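PDB 3SAO: extracellular fatty acid-binding protein from Gallus gallus, which sequesters bacterial ferric siderophores and binds long-chain fatty acids and lysophosphatidic acid, probably serving as an antibacterial factor and lipid sensor. Local coordinates for residues W12-L17 and R112-S117. Residues are numbered along the deposited sequence; the frame is centred on the assembly and turned at random.
Sequences WYIVAL and RLYSRS. With NKN ((2R)-2-hydroxy-3-(phosphonooxy)propyl tetradecanoate), chain C.
Y13 and S115 form a hydrogen-bonded antiparallel pair: Y13 N reaches S115 O and S115 N returns to Y13 O, each at 2.8 Å. Further along, V15 and A16 together face L113 in a beta bulge: V15 N bonds almost straight to L113 O (172° at the hydrogen), but L113 N takes the carbonyl of the next residue, A16, from a direction tilted off the carbonyl plane. A16 N is left buried without a partner.

The lipocalin barrel brings its first strand, 10-18, beside strand 106-115, its final long strand, and the W12–R116 pair closes one end. W12 offers a broad, flat indole, and the planar guanidinium of R116 lies flat on it, centres 3.9 Å apart, a cation-pi stack. A bend at chi2 (-77°) folds the arginine chain back over the ring, with CD 3.8 Å from the centroid of the six-membered ring. Backbone carbonyls of A9 and K11 hold its NH2 and NH1, while W12 NE1 donates to V8 O.

Apolar contacts divide between the two faces. Toward the ligand, I14 CG1 sits 3.8 Å from the Y114 ring centroid as a CH-pi contact, and the lipid crosses the opposite ring face. On the other face, branched V15 and L113 fit CG2 against CD2 at 3.7 Å, with helix 122-133 packing on L113.

Polar tips serve the phosphate. Y114 OH points at OAD, at a modelled distance too short to be trusted. R112 has the length and charge to reach the same group: its extended chain lets NH1 give OAB a bent hydrogen bond of 2.9 Å. K82 NZ also hydrogen-bonds to the ligand.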
loop_
_atom_site.group_PDB
_atom_site.type_symbol
_atom_site.label_atom_id
_atom_site.label_comp_id
_atom_site.label_asym_id
_atom_site.label_seq_id
_atom_site.Cartn_x
_atom_site.Cartn_y
_atom_site.Cartn_z
ATOM N N TRP A 12 6.122 -5.594 -5.360
ATOM C CA TRP A 12 5.298 -5.909 -4.191
ATOM C C TRP A 12 3.824 -5.937 -4.597
ATOM O O TRP A 12 3.454 -5.418 -5.652
ATOM C CB TRP A 12 5.481 -4.849 -3.118
ATOM C CG TRP A 12 6.815 -4.831 -2.443
ATOM C CD1 TRP A 12 7.979 -4.224 -2.892
ATOM C CD2 TRP A 12 7.168 -5.509 -1.223
ATOM N NE1 TRP A 12 9.013 -4.493 -2.019
ATOM C CE2 TRP A 12 8.543 -5.258 -0.982
ATOM C CE3 TRP A 12 6.443 -6.255 -0.282
ATOM C CZ2 TRP A 12 9.202 -5.721 0.170
ATOM C CZ3 TRP A 12 7.110 -6.742 0.850
ATOM C CH2 TRP A 12 8.475 -6.462 1.066
ATOM N N TYR A 13 2.987 -6.522 -3.743
ATOM C CA TYR A 13 1.547 -6.436 -3.856
ATOM C C TYR A 13 0.982 -5.857 -2.574
ATOM O O TYR A 13 1.503 -6.127 -1.514
ATOM C CB TYR A 13 0.960 -7.827 -4.015
ATOM C CG TYR A 13 1.433 -8.591 -5.220
ATOM C CD1 TYR A 13 2.525 -9.442 -5.142
ATOM C CD2 TYR A 13 0.760 -8.482 -6.426
ATOM C CE1 TYR A 13 2.954 -10.166 -6.258
ATOM C CE2 TYR A 13 1.177 -9.189 -7.540
ATOM C CZ TYR A 13 2.248 -10.058 -7.452
ATOM O OH TYR A 13 2.634 -10.792 -8.563
ATOM N N ILE A 14 -0.034 -5.018 -2.689
ATOM C CA ILE A 14 -0.821 -4.568 -1.570
ATOM C C ILE A 14 -2.018 -5.515 -1.465
ATOM O O ILE A 14 -2.853 -5.581 -2.363
ATOM C CB ILE A 14 -1.246 -3.149 -1.759
ATOM C CG1 ILE A 14 -0.005 -2.272 -1.994
ATOM C CG2 ILE A 14 -2.090 -2.668 -0.543
ATOM C CD1 ILE A 14 -0.283 -0.834 -2.366
ATOM N N VAL A 15 -2.052 -6.281 -0.381
ATOM C CA VAL A 15 -2.908 -7.469 -0.315
ATOM C C VAL A 15 -4.001 -7.313 0.740
ATOM O O VAL A 15 -4.946 -8.100 0.776
ATOM C CB VAL A 15 -2.089 -8.773 -0.074
ATOM C CG1 VAL A 15 -1.033 -8.935 -1.144
ATOM C CG2 VAL A 15 -1.470 -8.793 1.354
ATOM N N ALA A 16 -3.922 -6.269 1.563
ATOM C CA ALA A 16 -5.004 -5.969 2.508
ATOM C C ALA A 16 -4.923 -4.516 2.927
ATOM O O ALA A 16 -3.885 -3.897 2.836
ATOM C CB ALA A 16 -4.933 -6.876 3.740
ATOM N N LEU A 17 -6.059 -4.020 3.372
ATOM C CA LEU A 17 -6.317 -2.641 3.718
ATOM C C LEU A 17 -7.167 -2.612 4.954
ATOM O O LEU A 17 -7.966 -3.521 5.200
ATOM C CB LEU A 17 -7.108 -1.945 2.610
ATOM C CG LEU A 17 -6.510 -1.992 1.204
ATOM C CD1 LEU A 17 -7.538 -1.356 0.224
ATOM C CD2 LEU A 17 -5.179 -1.288 1.150
ATOM N N ARG A 112 -2.191 -0.436 5.258
ATOM C CA ARG A 112 -1.986 -1.328 4.125
ATOM C C ARG A 112 -0.988 -2.475 4.444
ATOM O O ARG A 112 -0.039 -2.305 5.173
ATOM C CB ARG A 112 -1.489 -0.536 2.923
ATOM C CG ARG A 112 -2.361 0.597 2.490
ATOM C CD ARG A 112 -1.817 1.245 1.230
ATOM N NE ARG A 112 -2.849 2.074 0.627
ATOM C CZ ARG A 112 -3.093 3.336 0.955
ATOM N NH1 ARG A 112 -2.333 3.957 1.843
ATOM N NH2 ARG A 112 -4.110 3.973 0.394
ATOM N N LEU A 113 -1.239 -3.666 3.918
ATOM C CA LEU A 113 -0.280 -4.767 4.031
ATOM C C LEU A 113 0.353 -5.009 2.664
ATOM O O LEU A 113 -0.336 -5.400 1.712
ATOM C CB LEU A 113 -0.977 -6.045 4.514
ATOM C CG LEU A 113 -0.177 -7.333 4.603
ATOM C CD1 LEU A 113 1.065 -7.196 5.533
ATOM C CD2 LEU A 113 -1.133 -8.472 5.067
ATOM N N TYR A 114 1.654 -4.773 2.582
ATOM C CA TYR A 114 2.481 -5.145 1.448
ATOM C C TYR A 114 2.960 -6.600 1.602
ATOM O O TYR A 114 3.400 -7.002 2.678
ATOM C CB TYR A 114 3.687 -4.202 1.345
ATOM C CG TYR A 114 3.383 -2.869 0.707
ATOM C CD1 TYR A 114 3.951 -2.521 -0.523
ATOM C CD2 TYR A 114 2.565 -1.949 1.321
ATOM C CE1 TYR A 114 3.670 -1.313 -1.134
ATOM C CE2 TYR A 114 2.270 -0.707 0.693
ATOM C CZ TYR A 114 2.831 -0.420 -0.530
ATOM O OH TYR A 114 2.556 0.745 -1.186
ATOM N N SER A 115 2.907 -7.369 0.512
ATOM C CA SER A 115 3.480 -8.715 0.470
ATOM C C SER A 115 4.310 -8.922 -0.826
ATOM O O SER A 115 3.933 -8.388 -1.870
ATOM C CB SER A 115 2.352 -9.735 0.587
ATOM O OG SER A 115 2.829 -11.069 0.513
ATOM N N ARG A 116 5.407 -9.694 -0.787
ATOM C CA ARG A 116 6.143 -10.026 -2.026
ATOM C C ARG A 116 5.402 -11.037 -2.853
ATOM O O ARG A 116 5.536 -11.058 -4.066
ATOM C CB ARG A 116 7.536 -10.624 -1.765
ATOM C CG ARG A 116 8.521 -9.640 -1.250
ATOM C CD ARG A 116 9.011 -8.769 -2.367
ATOM N NE ARG A 116 10.238 -8.106 -1.964
ATOM C CZ ARG A 116 10.918 -7.264 -2.720
ATOM N NH1 ARG A 116 10.484 -6.951 -3.926
ATOM N NH2 ARG A 116 12.049 -6.745 -2.258
ATOM N N SER A 117 4.685 -11.922 -2.181
ATOM C CA SER A 117 3.851 -12.899 -2.865
ATOM C C SER A 117 2.384 -12.464 -2.822
ATOM O O SER A 117 1.902 -11.914 -1.819
ATOM C CB SER A 117 3.990 -14.267 -2.201
ATOM O OG SER A 117 3.143 -15.209 -2.837
HETATM O OAA NKN C . 1.429 5.006 0.218
HETATM O OAB NKN C . 0.586 3.580 1.920
HETATM P PAC NKN C . 1.485 3.593 0.717
HETATM O OAD NKN C . 1.224 2.521 -0.311
HETATM O OAE NKN C . 7.196 -1.809 1.463
HETATM O OAF NKN C . 2.972 3.316 1.241
HETATM C CAG NKN C . 4.151 3.177 0.440
HETATM C CAH NKN C . 5.300 2.601 1.261
HETATM C CAI NKN C . 6.045 1.391 0.669
HETATM O OAJ NKN C . 6.286 0.377 1.668
HETATM C CAK NKN C . 7.375 -0.610 1.686
HETATM C CAL NKN C . 8.761 -0.168 2.076
HETATM C CAM NKN C . 9.190 -0.933 3.321
HETATM C CAN NKN C . 10.416 -0.319 3.984
HETATM C CAO NKN C . 10.811 1.013 3.347
HETATM O OAY NKN C . 6.251 3.659 1.408
#